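Local coordinates for acyl-coenzyme A oxidase (Caenorhabditis elegans, PDB 5K3H), which catalyses the FAD-dependent, oxygen-consuming desaturation of fatty acyl-CoA chains to 2-trans-enoyl-CoA, the first step of peroxisomal beta-oxidation, at residues A126-E131 with N264-H269; E164-Y169 with H205-G210; S564-L569 with Q605-N610; V571-L576 with D598-Y603. One frame throughout, in Å; residues are numbered along the deposited sequence.

How the interactions relate
The four contacts form two pairs on opposite sides of the chain's centre. Interactions 1 and 2 belong to the beta-rich part: interaction 2 joins two parallel strands through a buried ladder of backbone bonds, while interaction 1, partly buried, ties the turn between two helices to a loop with an arginine and backbone carbonyls. They touch where Leu-265 packs on Met-206. Interactions 3 and 4, with centres about 10 Å apart, both join helix 557-577 to helix 590-616, and there side chains do the work. Interaction 3, buried, adds a salt bridge and a water to its leucine and isoleucine packing; interaction 4 is van der Waals packing, partly buried, close to the second subunit.

Interaction 1. Residues A126-E131 with N264-H269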
loop_
_atom_site.group_PDB
_atom_site.type_symbol
_atom_site.label_atom_id
_atom_site.label_comp_id
_atom_site.label_asym_id
_atom_site.label_seq_id
_atom_site.Cartn_x
_atom_site.Cartn_y
_atom_site.Cartn_z
ATOM N N ALA B 126 3.400 29.730 19.242
ATOM C CA ALA B 126 4.300 29.066 20.186
ATOM C C ALA B 126 5.621 29.795 20.383
ATOM O O ALA B 126 6.195 29.724 21.476
ATOM C CB ALA B 126 4.575 27.637 19.718
ATOM N N GLN B 127 6.128 30.480 19.351
ATOM C CA GLN B 127 7.504 30.960 19.344
ATOM C C GLN B 127 7.648 32.461 19.135
ATOM O O GLN B 127 8.669 33.028 19.545
ATOM C CB GLN B 127 8.313 30.239 18.249
ATOM C CG GLN B 127 8.202 28.702 18.244
ATOM C CD GLN B 127 8.576 28.088 16.886
ATOM O OE1 GLN B 127 8.880 28.811 15.930
ATOM N NE2 GLN B 127 8.552 26.758 16.799
ATOM N N ALA B 128 6.685 33.115 18.491
ATOM C CA ALA B 128 6.761 34.549 18.273
ATOM C C ALA B 128 6.396 35.288 19.559
ATOM O O ALA B 128 5.557 34.823 20.340
ATOM C CB ALA B 128 5.842 34.972 17.126
ATOM N N SER B 129 7.086 36.402 19.816
ATOM C CA SER B 129 6.731 37.234 20.954
ATOM C C SER B 129 5.369 37.880 20.720
ATOM O O SER B 129 4.870 37.941 19.593
ATOM C CB SER B 129 7.794 38.307 21.196
ATOM O OG SER B 129 7.708 39.352 20.227
ATOM N N ASP B 130 4.796 38.403 21.800
ATOM C CA ASP B 130 3.522 39.098 21.724
ATOM C C ASP B 130 3.687 40.192 20.679
ATOM O O ASP B 130 2.907 40.278 19.732
ATOM C CB ASP B 130 3.154 39.703 23.078
ATOM C CG ASP B 130 2.305 38.772 23.922
ATOM O OD1 ASP B 130 1.107 38.611 23.611
ATOM O OD2 ASP B 130 2.838 38.200 24.896
ATOM N N GLU B 131 4.714 41.024 20.849
ATOM C CA GLU B 131 4.975 42.083 19.882
ATOM C C GLU B 131 5.104 41.516 18.470
ATOM O O GLU B 131 4.697 42.162 17.496
ATOM C CB GLU B 131 6.225 42.853 20.293
ATOM C CG GLU B 131 6.572 44.036 19.424
ATOM C CD GLU B 131 7.739 44.828 20.008
ATOM O OE1 GLU B 131 8.399 44.314 20.948
ATOM O OE2 GLU B 131 7.969 45.977 19.556
ATOM N N ASN B 264 13.440 39.323 13.386
ATOM C CA ASN B 264 12.774 38.192 12.739
ATOM C C ASN B 264 13.091 36.861 13.406
ATOM O O ASN B 264 12.443 35.869 13.070
ATOM C CB ASN B 264 13.123 38.094 11.253
ATOM C CG ASN B 264 12.347 39.078 10.398
ATOM O OD1 ASN B 264 12.116 40.212 10.792
ATOM N ND2 ASN B 264 11.938 38.638 9.217
ATOM N N LEU B 265 14.083 36.810 14.299
ATOM C CA LEU B 265 14.219 35.688 15.215
ATOM C C LEU B 265 13.004 35.654 16.132
ATOM O O LEU B 265 12.702 36.650 16.796
ATOM C CB LEU B 265 15.502 35.825 16.043
ATOM C CG LEU B 265 15.654 34.902 17.270
ATOM C CD1 LEU B 265 15.925 33.457 16.857
ATOM C CD2 LEU B 265 16.723 35.377 18.245
ATOM N N LEU B 266 12.284 34.526 16.147
ATOM C CA LEU B 266 11.101 34.388 16.995
ATOM C C LEU B 266 11.549 34.297 18.453
ATOM O O LEU B 266 12.284 33.373 18.826
ATOM C CB LEU B 266 10.298 33.151 16.588
ATOM C CG LEU B 266 9.809 33.126 15.124
ATOM C CD1 LEU B 266 8.810 32.008 14.877
ATOM C CD2 LEU B 266 9.234 34.483 14.700
ATOM N N MET B 267 11.119 35.255 19.280
ATOM C CA MET B 267 11.785 35.504 20.558
ATOM C C MET B 267 10.844 35.440 21.762
ATOM O O MET B 267 11.038 36.154 22.749
ATOM C CB MET B 267 12.491 36.857 20.525
ATOM C CG MET B 267 13.806 36.843 19.784
ATOM S SD MET B 267 14.687 38.412 19.876
ATOM C CE MET B 267 14.112 39.231 18.397
ATOM N N ARG B 268 9.842 34.558 21.739
ATOM C CA ARG B 268 9.010 34.410 22.929
ATOM C C ARG B 268 9.823 33.857 24.093
ATOM O O ARG B 268 9.689 34.322 25.231
ATOM C CB ARG B 268 7.809 33.503 22.639
ATOM C CG ARG B 268 6.921 33.218 23.862
ATOM C CD ARG B 268 5.544 32.697 23.451
ATOM N NE ARG B 268 4.820 33.762 22.766
ATOM C CZ ARG B 268 3.854 34.495 23.314
ATOM N NH1 ARG B 268 3.469 34.273 24.565
ATOM N NH2 ARG B 268 3.282 35.462 22.610
ATOM N N HIS B 269 10.711 32.911 23.817
ATOM C CA HIS B 269 11.436 32.192 24.847
ATOM C C HIS B 269 12.941 32.389 24.795
ATOM O O HIS B 269 13.627 32.048 25.765
ATOM C CB HIS B 269 11.135 30.691 24.734
ATOM C CG HIS B 269 9.685 30.359 24.890
ATOM N ND1 HIS B 269 8.990 29.608 23.964
ATOM C CD2 HIS B 269 8.800 30.669 25.865
ATOM C CE1 HIS B 269 7.737 29.475 24.360
ATOM N NE2 HIS B 269 7.596 30.104 25.514
#
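Arg-268 reaches segment 126-131, where one helix gives way to the next, with both its backbone and its side chain. Its N donates to Gln-127 O (2.9 Å), and its NE to Ala-128 O at 2.7 Å, a fairly straight bond (162°) with the carbonyl oxygen at the edge of the guanidinium, close to its plane. Arg-268 NH2 adds a weak bond to the same oxygen and a loose salt bridge to Asp-130 OD2 (3.6 Å), the two flat groups steeply inclined. A bend at chi3 (-67°) swings the guanidinium toward Ala-128 O and Asp-130. Replacing Arg-268 by an alanine would probably leave Ala-128 O without its side-chain donors and Asp-130 without this counter-charge. On the apolar side, Leu-266 sets CD1 against Gln-127 CB (3.8 Å) and CD2 near Ala-128 CB (4.2 Å). Helix 114-127 leads here into helix 130-141 through a capping box: the Ser-129 side chain caps a backbone N of the second helix, and Gln-132 OE1 accepts from Ser-129 N. The same OE1 also accepts from Met-267 N of the loop. Gln-127, beside the FAD-binding Tyr-149, bonds through OE1 to Thr-217 OG1.

Interaction 2. Residues E164-Y169 with H205-G210; sequences ETTATY and HMYIKG
A parallel pairing within the mixed beta-sheet of the acyl-CoA oxidase fold joins strand 166-170 to strand 199-208. Four backbone hydrogen bonds of 2.8 to 3.0 Å run up the seam in the staggered pattern of parallel strands: His-205 N to Thr-165 O, Ala-167 N to His-205 O, Tyr-207 N to Ala-167 O and Tyr-169 N to Tyr-207 O. His-205 and Tyr-207 thus each use both N-H and C=O toward the partner strand. Beyond the last rung a water takes over, donating to Tyr-169 O and accepting from Lys-209 N. On the face carrying Thr-166 and Tyr-207, the Thr-166 methyl CG2 lies 3.7 Å from Tyr-207 CE1. On the other face, Tyr-169 CB meets Ile-208 CG1 at 3.7 Å, and CG2 of the isoleucine comes to the edge of the tyrosine ring near CD2. A chi1 of -175° carries the Tyr-169 ring away from segment 205-210, and its OH bonds to Ala-274 O. Strand 175-179 pairs antiparallel with the other edge of 166-170, strand 211-221 runs antiparallel to 199-208, and Val-272 of strand 271-272 packs against Met-206 and Ile-208.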
loop_
_atom_site.group_PDB
_atom_site.type_symbol
_atom_site.label_atom_id
_atom_site.label_comp_id
_atom_site.label_asym_id
_atom_site.label_seq_id
_atom_site.Cartn_x
_atom_site.Cartn_y
_atom_site.Cartn_z
ATOM N N GLU B 164 21.779 21.738 8.151
ATOM C CA GLU B 164 22.876 22.509 7.579
ATOM C C GLU B 164 22.585 23.989 7.340
ATOM O O GLU B 164 23.517 24.783 7.214
ATOM C CB GLU B 164 23.352 21.860 6.275
ATOM C CG GLU B 164 24.115 20.560 6.469
ATOM C CD GLU B 164 24.119 19.697 5.224
ATOM O OE1 GLU B 164 24.419 20.225 4.133
ATOM O OE2 GLU B 164 23.822 18.490 5.335
ATOM N N THR B 165 21.314 24.373 7.269
ATOM C CA THR B 165 21.010 25.779 7.030
ATOM C C THR B 165 21.482 26.629 8.212
ATOM O O THR B 165 21.229 26.291 9.371
ATOM C CB THR B 165 19.514 25.953 6.783
ATOM O OG1 THR B 165 19.141 25.185 5.622
ATOM C CG2 THR B 165 19.174 27.451 6.566
ATOM N N THR B 166 22.194 27.722 7.930
ATOM C CA THR B 166 22.707 28.580 8.992
ATOM C C THR B 166 22.020 29.943 8.992
ATOM O O THR B 166 21.508 30.414 7.970
ATOM C CB THR B 166 24.226 28.772 8.904
ATOM O OG1 THR B 166 24.579 29.248 7.602
ATOM C CG2 THR B 166 24.986 27.458 9.222
ATOM N N ALA B 167 21.931 30.515 10.189
ATOM C CA ALA B 167 21.524 31.893 10.402
ATOM C C ALA B 167 22.624 32.518 11.239
ATOM O O ALA B 167 22.718 32.247 12.441
ATOM C CB ALA B 167 20.170 31.982 11.106
ATOM N N THR B 168 23.444 33.355 10.621
ATOM C CA THR B 168 24.627 33.882 11.279
ATOM C C THR B 168 24.316 35.310 11.701
ATOM O O THR B 168 23.835 36.117 10.887
ATOM C CB THR B 168 25.863 33.843 10.369
ATOM O OG1 THR B 168 26.099 32.506 9.898
ATOM C CG2 THR B 168 27.096 34.303 11.132
ATOM N N TYR B 169 24.516 35.597 12.987
ATOM C CA TYR B 169 24.187 36.917 13.497
ATOM C C TYR B 169 25.282 37.896 13.098
ATOM O O TYR B 169 26.446 37.724 13.481
ATOM C CB TYR B 169 24.008 36.915 15.013
ATOM C CG TYR B 169 23.546 38.280 15.447
ATOM C CD1 TYR B 169 22.448 38.863 14.827
ATOM C CD2 TYR B 169 24.210 39.007 16.430
ATOM C CE1 TYR B 169 22.005 40.106 15.184
ATOM C CE2 TYR B 169 23.764 40.269 16.798
ATOM C CZ TYR B 169 22.658 40.808 16.165
ATOM O OH TYR B 169 22.171 42.059 16.473
ATOM N N HIS B 205 20.387 26.678 12.130
ATOM C CA HIS B 205 21.347 26.748 13.221
ATOM C C HIS B 205 21.860 28.168 13.412
ATOM O O HIS B 205 22.384 28.773 12.468
ATOM C CB HIS B 205 22.515 25.809 12.942
ATOM C CG HIS B 205 22.219 24.376 13.247
ATOM N ND1 HIS B 205 23.207 23.418 13.349
ATOM C CD2 HIS B 205 21.052 23.744 13.505
ATOM C CE1 HIS B 205 22.655 22.257 13.641
ATOM N NE2 HIS B 205 21.350 22.430 13.748
ATOM N N MET B 206 21.758 28.684 14.642
ATOM C CA MET B 206 22.084 30.082 14.911
ATOM C C MET B 206 23.525 30.238 15.404
ATOM O O MET B 206 23.898 29.722 16.462
ATOM C CB MET B 206 21.114 30.699 15.921
ATOM C CG MET B 206 21.303 32.211 16.044
ATOM S SD MET B 206 19.979 33.047 16.933
ATOM C CE MET B 206 20.196 32.369 18.593
ATOM N N TYR B 207 24.302 31.030 14.676
ATOM C CA TYR B 207 25.694 31.292 15.001
ATOM C C TYR B 207 25.857 32.752 15.418
ATOM O O TYR B 207 25.321 33.657 14.764
ATOM C CB TYR B 207 26.586 30.976 13.801
ATOM C CG TYR B 207 26.835 29.498 13.571
ATOM C CD1 TYR B 207 25.873 28.698 12.953
ATOM C CD2 TYR B 207 28.043 28.905 13.937
ATOM C CE1 TYR B 207 26.106 27.350 12.717
ATOM C CE2 TYR B 207 28.285 27.544 13.705
ATOM C CZ TYR B 207 27.319 26.792 13.092
ATOM O OH TYR B 207 27.550 25.469 12.866
ATOM N N ILE B 208 26.548 32.973 16.534
ATOM C CA ILE B 208 26.917 34.313 16.982
ATOM C C ILE B 208 28.382 34.302 17.368
ATOM O O ILE B 208 28.791 33.529 18.239
ATOM C CB ILE B 208 26.060 34.803 18.157
ATOM C CG1 ILE B 208 24.570 34.601 17.868
ATOM C CG2 ILE B 208 26.373 36.275 18.472
ATOM C CD1 ILE B 208 23.716 34.904 19.074
ATOM N N LYS B 209 29.166 35.178 16.750
ATOM C CA LYS B 209 30.601 35.234 17.012
ATOM C C LYS B 209 31.235 33.868 16.784
ATOM O O LYS B 209 32.200 33.500 17.446
ATOM C CB LYS B 209 30.890 35.711 18.442
ATOM C CG LYS B 209 30.470 37.138 18.833
ATOM C CD LYS B 209 30.935 37.403 20.284
ATOM C CE LYS B 209 30.687 38.800 20.798
ATOM N NZ LYS B 209 29.336 38.932 21.432
ATOM N N GLY B 210 30.683 33.100 15.845
ATOM C CA GLY B 210 31.219 31.804 15.474
ATOM C C GLY B 210 30.802 30.644 16.354
ATOM O O GLY B 210 31.102 29.489 16.011
HETATM O O HOH W 1 28.481 36.255 14.531
#

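Interaction 3. Residues S564-L569 with Q605-N610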
loop_
_atom_site.group_PDB
_atom_site.type_symbol
_atom_site.label_atom_id
_atom_site.label_comp_id
_atom_site.label_asym_id
_atom_site.label_seq_id
_atom_site.Cartn_x
_atom_site.Cartn_y
_atom_site.Cartn_z
ATOM N N SER B 564 -19.180 -2.373 23.044
ATOM C CA SER B 564 -18.634 -3.500 23.777
ATOM C C SER B 564 -18.429 -4.690 22.858
ATOM O O SER B 564 -17.436 -5.413 22.991
ATOM C CB SER B 564 -19.558 -3.851 24.939
ATOM O OG SER B 564 -19.201 -5.079 25.550
ATOM N N ASP B 565 -19.362 -4.917 21.925
ATOM C CA ASP B 565 -19.142 -5.937 20.902
ATOM C C ASP B 565 -17.909 -5.613 20.082
ATOM O O ASP B 565 -17.101 -6.496 19.790
ATOM C CB ASP B 565 -20.339 -6.053 19.960
ATOM C CG ASP B 565 -21.563 -6.586 20.640
ATOM O OD1 ASP B 565 -21.430 -7.115 21.764
ATOM O OD2 ASP B 565 -22.654 -6.522 20.020
ATOM N N LEU B 566 -17.777 -4.349 19.661
ATOM C CA LEU B 566 -16.591 -3.927 18.919
ATOM C C LEU B 566 -15.342 -4.166 19.735
ATOM O O LEU B 566 -14.351 -4.701 19.217
ATOM C CB LEU B 566 -16.657 -2.434 18.564
ATOM C CG LEU B 566 -16.865 -2.008 17.119
ATOM C CD1 LEU B 566 -16.378 -0.593 16.873
ATOM C CD2 LEU B 566 -16.182 -2.975 16.205
ATOM N N LEU B 567 -15.386 -3.798 21.026
ATOM C CA LEU B 567 -14.215 -3.925 21.890
ATOM C C LEU B 567 -13.791 -5.377 22.046
ATOM O O LEU B 567 -12.591 -5.686 22.020
ATOM C CB LEU B 567 -14.510 -3.331 23.264
ATOM C CG LEU B 567 -13.425 -3.644 24.300
ATOM C CD1 LEU B 567 -12.070 -2.974 24.019
ATOM C CD2 LEU B 567 -13.945 -3.298 25.669
ATOM N N HIS B 568 -14.766 -6.284 22.186
ATOM C CA HIS B 568 -14.448 -7.701 22.332
ATOM C C HIS B 568 -13.839 -8.263 21.067
ATOM O O HIS B 568 -12.982 -9.151 21.141
ATOM C CB HIS B 568 -15.683 -8.515 22.704
ATOM C CG HIS B 568 -15.950 -8.556 24.167
ATOM N ND1 HIS B 568 -16.718 -7.607 24.814
ATOM C CD2 HIS B 568 -15.481 -9.387 25.128
ATOM C CE1 HIS B 568 -16.746 -7.880 26.105
ATOM N NE2 HIS B 568 -15.999 -8.952 26.322
ATOM N N LEU B 569 -14.296 -7.799 19.899
ATOM C CA LEU B 569 -13.623 -8.159 18.649
ATOM C C LEU B 569 -12.180 -7.663 18.641
ATOM O O LEU B 569 -11.247 -8.412 18.311
ATOM C CB LEU B 569 -14.379 -7.567 17.460
ATOM C CG LEU B 569 -13.795 -7.806 16.061
ATOM C CD1 LEU B 569 -13.698 -9.311 15.741
ATOM C CD2 LEU B 569 -14.613 -7.081 15.018
ATOM N N GLN B 605 -19.498 -12.439 13.474
ATOM C CA GLN B 605 -20.927 -12.630 13.247
ATOM C C GLN B 605 -21.768 -11.663 14.088
ATOM O O GLN B 605 -22.814 -11.172 13.637
ATOM C CB GLN B 605 -21.261 -14.096 13.572
ATOM C CG GLN B 605 -22.719 -14.416 13.979
ATOM C CD GLN B 605 -22.978 -14.216 15.492
ATOM O OE1 GLN B 605 -22.076 -14.417 16.321
ATOM N NE2 GLN B 605 -24.225 -13.833 15.851
ATOM N N LYS B 606 -21.326 -11.382 15.318
ATOM C CA LYS B 606 -22.068 -10.485 16.198
ATOM C C LYS B 606 -22.024 -9.052 15.685
ATOM O O LYS B 606 -23.008 -8.300 15.810
ATOM C CB LYS B 606 -21.502 -10.589 17.622
ATOM C CG LYS B 606 -22.340 -9.877 18.667
ATOM C CD LYS B 606 -23.398 -10.846 19.192
ATOM C CE LYS B 606 -24.544 -10.142 19.855
ATOM N NZ LYS B 606 -24.079 -8.958 20.599
ATOM N N ILE B 607 -20.891 -8.653 15.098
ATOM C CA ILE B 607 -20.729 -7.287 14.618
ATOM C C ILE B 607 -21.527 -7.067 13.332
ATOM O O ILE B 607 -22.060 -5.967 13.102
ATOM C CB ILE B 607 -19.229 -7.009 14.404
ATOM C CG1 ILE B 607 -18.479 -6.918 15.744
ATOM C CG2 ILE B 607 -19.023 -5.738 13.590
ATOM C CD1 ILE B 607 -18.913 -5.786 16.605
ATOM N N ARG B 608 -21.693 -8.117 12.516
ATOM C CA ARG B 608 -22.220 -7.956 11.160
ATOM C C ARG B 608 -23.506 -7.130 11.066
ATOM O O ARG B 608 -23.503 -6.126 10.331
ATOM C CB ARG B 608 -22.395 -9.346 10.529
ATOM C CG ARG B 608 -22.748 -9.351 9.050
ATOM C CD ARG B 608 -24.234 -9.379 8.866
ATOM N NE ARG B 608 -24.688 -9.348 7.476
ATOM C CZ ARG B 608 -24.772 -10.436 6.698
ATOM N NH1 ARG B 608 -24.380 -11.622 7.160
ATOM N NH2 ARG B 608 -25.241 -10.345 5.456
ATOM N N PRO B 609 -24.598 -7.438 11.789
ATOM C CA PRO B 609 -25.825 -6.629 11.631
ATOM C C PRO B 609 -25.624 -5.161 11.945
ATOM O O PRO B 609 -26.415 -4.320 11.496
ATOM C CB PRO B 609 -26.807 -7.254 12.632
ATOM C CG PRO B 609 -26.208 -8.494 13.092
ATOM C CD PRO B 609 -24.748 -8.482 12.818
ATOM N N ASN B 610 -24.597 -4.825 12.711
ATOM C CA ASN B 610 -24.332 -3.454 13.087
ATOM C C ASN B 610 -23.207 -2.846 12.274
ATOM O O ASN B 610 -22.883 -1.668 12.482
ATOM C CB ASN B 610 -23.986 -3.366 14.579
ATOM C CG ASN B 610 -25.207 -3.215 15.447
ATOM O OD1 ASN B 610 -26.207 -2.589 15.042
ATOM N ND2 ASN B 610 -25.152 -3.785 16.643
HETATM O O HOH W 2 -23.221 -5.649 17.470
#
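Asp-565 OD2 is gripped by Lys-606 NZ and by a water. Lys-606 NZ lies 2.9 Å from Asp-565 OD2 in a salt bridge, coming to the syn side of the oxygen but tilted 34° out of the carboxylate plane. The water donates to Asp-565 OD2 at 2.8 Å and also to the backbone Lys-606 O, while accepting from Asn-610 ND2 at 2.8 Å, thereby linking the aspartate to two successive turns of the facing helix. Lys-606 reaches its partner by folding: bends at chi2 (88°) and chi4 bring the ammonium back to OD2. The two side chains cross at about a right angle, with Lys-606 CG also resting 3.6 Å from Asp-565 OD2. The paired charges probably help to hold the aspartate ionised. Beside this polar patch lies Ile-607, whose CD1 rests on the helix backbone at Leu-566 N (3.6 Å), near Asp-565 CB, and against Leu-566 CD2 (3.9 Å). Ile-607 CG1 meets Leu-569 CD2 at 3.9 Å. Phe-345, Ala-349 and Tyr-352 of helix 338-367 cover the two leucines, and Asn-610 ND2 also bonds to Thr-24 OG1. Helices 557-577 and 590-616 run broadly antiparallel here, their local axes 9.7 Å apart at an angle of 138°, a pairing of long helices in keeping with the helical C-terminal part of acyl-CoA oxidases.

Interaction 4. Residues V571-L576 with D598-Y603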
loop_
_atom_site.group_PDB
_atom_site.type_symbol
_atom_site.label_atom_id
_atom_site.label_comp_id
_atom_site.label_asym_id
_atom_site.label_seq_id
_atom_site.Cartn_x
_atom_site.Cartn_y
_atom_site.Cartn_z
ATOM N N VAL B 571 -10.040 -6.846 21.165
ATOM C CA VAL B 571 -9.055 -7.480 22.040
ATOM C C VAL B 571 -8.733 -8.897 21.565
ATOM O O VAL B 571 -7.580 -9.333 21.647
ATOM C CB VAL B 571 -9.524 -7.452 23.510
ATOM C CG1 VAL B 571 -9.597 -6.022 24.023
ATOM C CG2 VAL B 571 -10.889 -8.145 23.660
ATOM N N ASN B 572 -9.702 -9.610 20.983
ATOM C CA ASN B 572 -9.398 -10.951 20.474
ATOM C C ASN B 572 -8.577 -10.914 19.190
ATOM O O ASN B 572 -7.666 -11.731 19.013
ATOM C CB ASN B 572 -10.678 -11.754 20.263
ATOM C CG ASN B 572 -11.223 -12.288 21.556
ATOM O OD1 ASN B 572 -10.652 -13.220 22.133
ATOM N ND2 ASN B 572 -12.353 -11.738 22.010
ATOM N N TYR B 573 -8.903 -10.001 18.266
ATOM C CA TYR B 573 -8.103 -9.871 17.051
ATOM C C TYR B 573 -6.680 -9.432 17.373
ATOM O O TYR B 573 -5.707 -10.001 16.864
ATOM C CB TYR B 573 -8.760 -8.875 16.112
ATOM C CG TYR B 573 -8.075 -8.772 14.782
ATOM C CD1 TYR B 573 -8.404 -9.647 13.748
ATOM C CD2 TYR B 573 -7.085 -7.832 14.556
ATOM C CE1 TYR B 573 -7.787 -9.565 12.519
ATOM C CE2 TYR B 573 -6.462 -7.749 13.325
ATOM C CZ TYR B 573 -6.826 -8.616 12.317
ATOM O OH TYR B 573 -6.220 -8.544 11.093
ATOM N N GLU B 574 -6.539 -8.396 18.205
ATOM C CA GLU B 574 -5.214 -7.895 18.536
ATOM C C GLU B 574 -4.420 -8.924 19.331
ATOM O O GLU B 574 -3.205 -9.048 19.148
ATOM C CB GLU B 574 -5.336 -6.577 19.302
ATOM C CG GLU B 574 -6.046 -5.456 18.526
ATOM C CD GLU B 574 -5.314 -5.058 17.239
ATOM O OE1 GLU B 574 -4.059 -4.976 17.273
ATOM O OE2 GLU B 574 -5.983 -4.813 16.194
ATOM N N LEU B 575 -5.076 -9.675 20.221
ATOM C CA LEU B 575 -4.346 -10.702 20.969
ATOM C C LEU B 575 -3.893 -11.840 20.062
ATOM O O LEU B 575 -2.754 -12.311 20.176
ATOM C CB LEU B 575 -5.185 -11.241 22.129
ATOM C CG LEU B 575 -4.532 -12.331 23.009
ATOM C CD1 LEU B 575 -3.142 -11.905 23.573
ATOM C CD2 LEU B 575 -5.502 -12.774 24.139
ATOM N N LEU B 576 -4.757 -12.307 19.156
ATOM C CA LEU B 576 -4.315 -13.317 18.199
ATOM C C LEU B 576 -3.149 -12.801 17.374
ATOM O O LEU B 576 -2.239 -13.567 17.039
ATOM C CB LEU B 576 -5.477 -13.744 17.303
ATOM C CG LEU B 576 -5.461 -15.134 16.639
ATOM C CD1 LEU B 576 -5.343 -16.288 17.635
ATOM C CD2 LEU B 576 -6.719 -15.305 15.806
ATOM N N ASP B 598 -12.095 -18.712 18.577
ATOM C CA ASP B 598 -13.551 -18.875 18.561
ATOM C C ASP B 598 -14.263 -17.573 18.902
ATOM O O ASP B 598 -15.278 -17.243 18.293
ATOM C CB ASP B 598 -13.955 -19.972 19.535
ATOM C CG ASP B 598 -13.401 -21.315 19.137
ATOM O OD1 ASP B 598 -13.077 -21.522 17.938
ATOM O OD2 ASP B 598 -13.256 -22.167 20.043
ATOM N N GLN B 599 -13.743 -16.823 19.876
ATOM C CA GLN B 599 -14.297 -15.510 20.184
ATOM C C GLN B 599 -14.168 -14.578 18.989
ATOM O O GLN B 599 -15.062 -13.759 18.725
ATOM C CB GLN B 599 -13.570 -14.900 21.382
ATOM C CG GLN B 599 -13.688 -15.723 22.625
ATOM C CD GLN B 599 -15.081 -15.798 23.112
ATOM O OE1 GLN B 599 -15.633 -14.800 23.582
ATOM N NE2 GLN B 599 -15.697 -16.982 22.974
ATOM N N LEU B 600 -13.033 -14.654 18.287
ATOM C CA LEU B 600 -12.837 -13.825 17.108
ATOM C C LEU B 600 -13.912 -14.115 16.069
ATOM O O LEU B 600 -14.588 -13.195 15.581
ATOM C CB LEU B 600 -11.426 -14.032 16.540
ATOM C CG LEU B 600 -11.147 -13.490 15.133
ATOM C CD1 LEU B 600 -11.374 -11.997 15.051
ATOM C CD2 LEU B 600 -9.709 -13.803 14.738
ATOM N N TYR B 601 -14.082 -15.394 15.714
ATOM C CA TYR B 601 -15.092 -15.758 14.729
ATOM C C TYR B 601 -16.510 -15.482 15.230
ATOM O O TYR B 601 -17.374 -15.084 14.436
ATOM C CB TYR B 601 -14.892 -17.217 14.331
ATOM C CG TYR B 601 -13.498 -17.421 13.785
ATOM C CD1 TYR B 601 -12.976 -16.529 12.860
ATOM C CD2 TYR B 601 -12.705 -18.485 14.188
ATOM C CE1 TYR B 601 -11.689 -16.680 12.356
ATOM C CE2 TYR B 601 -11.415 -18.649 13.693
ATOM C CZ TYR B 601 -10.918 -17.735 12.776
ATOM O OH TYR B 601 -9.667 -17.862 12.259
ATOM N N PHE B 602 -16.758 -15.638 16.541
ATOM C CA PHE B 602 -18.071 -15.314 17.086
ATOM C C PHE B 602 -18.388 -13.827 16.951
ATOM O O PHE B 602 -19.473 -13.460 16.497
ATOM C CB PHE B 602 -18.175 -15.741 18.554
ATOM C CG PHE B 602 -19.483 -15.337 19.204
ATOM C CD1 PHE B 602 -20.625 -16.124 19.047
ATOM C CD2 PHE B 602 -19.578 -14.161 19.941
ATOM C CE1 PHE B 602 -21.827 -15.764 19.641
ATOM C CE2 PHE B 602 -20.779 -13.774 20.523
ATOM C CZ PHE B 602 -21.904 -14.576 20.381
ATOM N N TYR B 603 -17.457 -12.945 17.335
ATOM C CA TYR B 603 -17.794 -11.522 17.307
ATOM C C TYR B 603 -17.816 -10.949 15.891
ATOM O O TYR B 603 -18.518 -9.962 15.658
ATOM C CB TYR B 603 -16.847 -10.709 18.197
ATOM C CG TYR B 603 -17.229 -10.759 19.668
ATOM C CD1 TYR B 603 -18.263 -9.988 20.157
ATOM C CD2 TYR B 603 -16.568 -11.620 20.556
ATOM C CE1 TYR B 603 -18.617 -10.040 21.502
ATOM C CE2 TYR B 603 -16.920 -11.700 21.898
ATOM C CZ TYR B 603 -17.940 -10.903 22.372
ATOM O OH TYR B 603 -18.293 -10.964 23.715
#
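Leu-600 and Asn-572, whose CA atoms lie 5.6 Å apart, carry most of this contact between helices 557-577 and 590-616. The two branches of Leu-600 part to different neighbours: CD2 presses on Leu-576 CD2 at 3.5 Å, the two chains crossing almost at a right angle, and CD1 comes to the edge of the Tyr-573 ring, 4.0 Å from CD1 of the tyrosine. Asn-572 sets its amide against the aliphatic start of Gln-599, with ND2 and OD1 both 3.4 Å from Gln-599 CB. Its chi1 of -78° puts CG beside the backbone N, from where ND2 bonds back to His-568 O one turn earlier and OD1 accepts from Tyr-491 OH of helix 489-515. An alanine in place of Asn-572 would probably leave Tyr-491 OH without this acceptor and open a gap beside Gln-599. Around the contact, the Tyr-573 ring meets that of His-342, a residue probably involved in binding ATP, and Leu-576 also packs on Arg-533 of the second subunit. Between 571-576 and 598-603 the contact is van der Waals packing: the buried amide spends its hydrogen bonds on Tyr-491 and His-568, and meets Gln-599 through CB and CG.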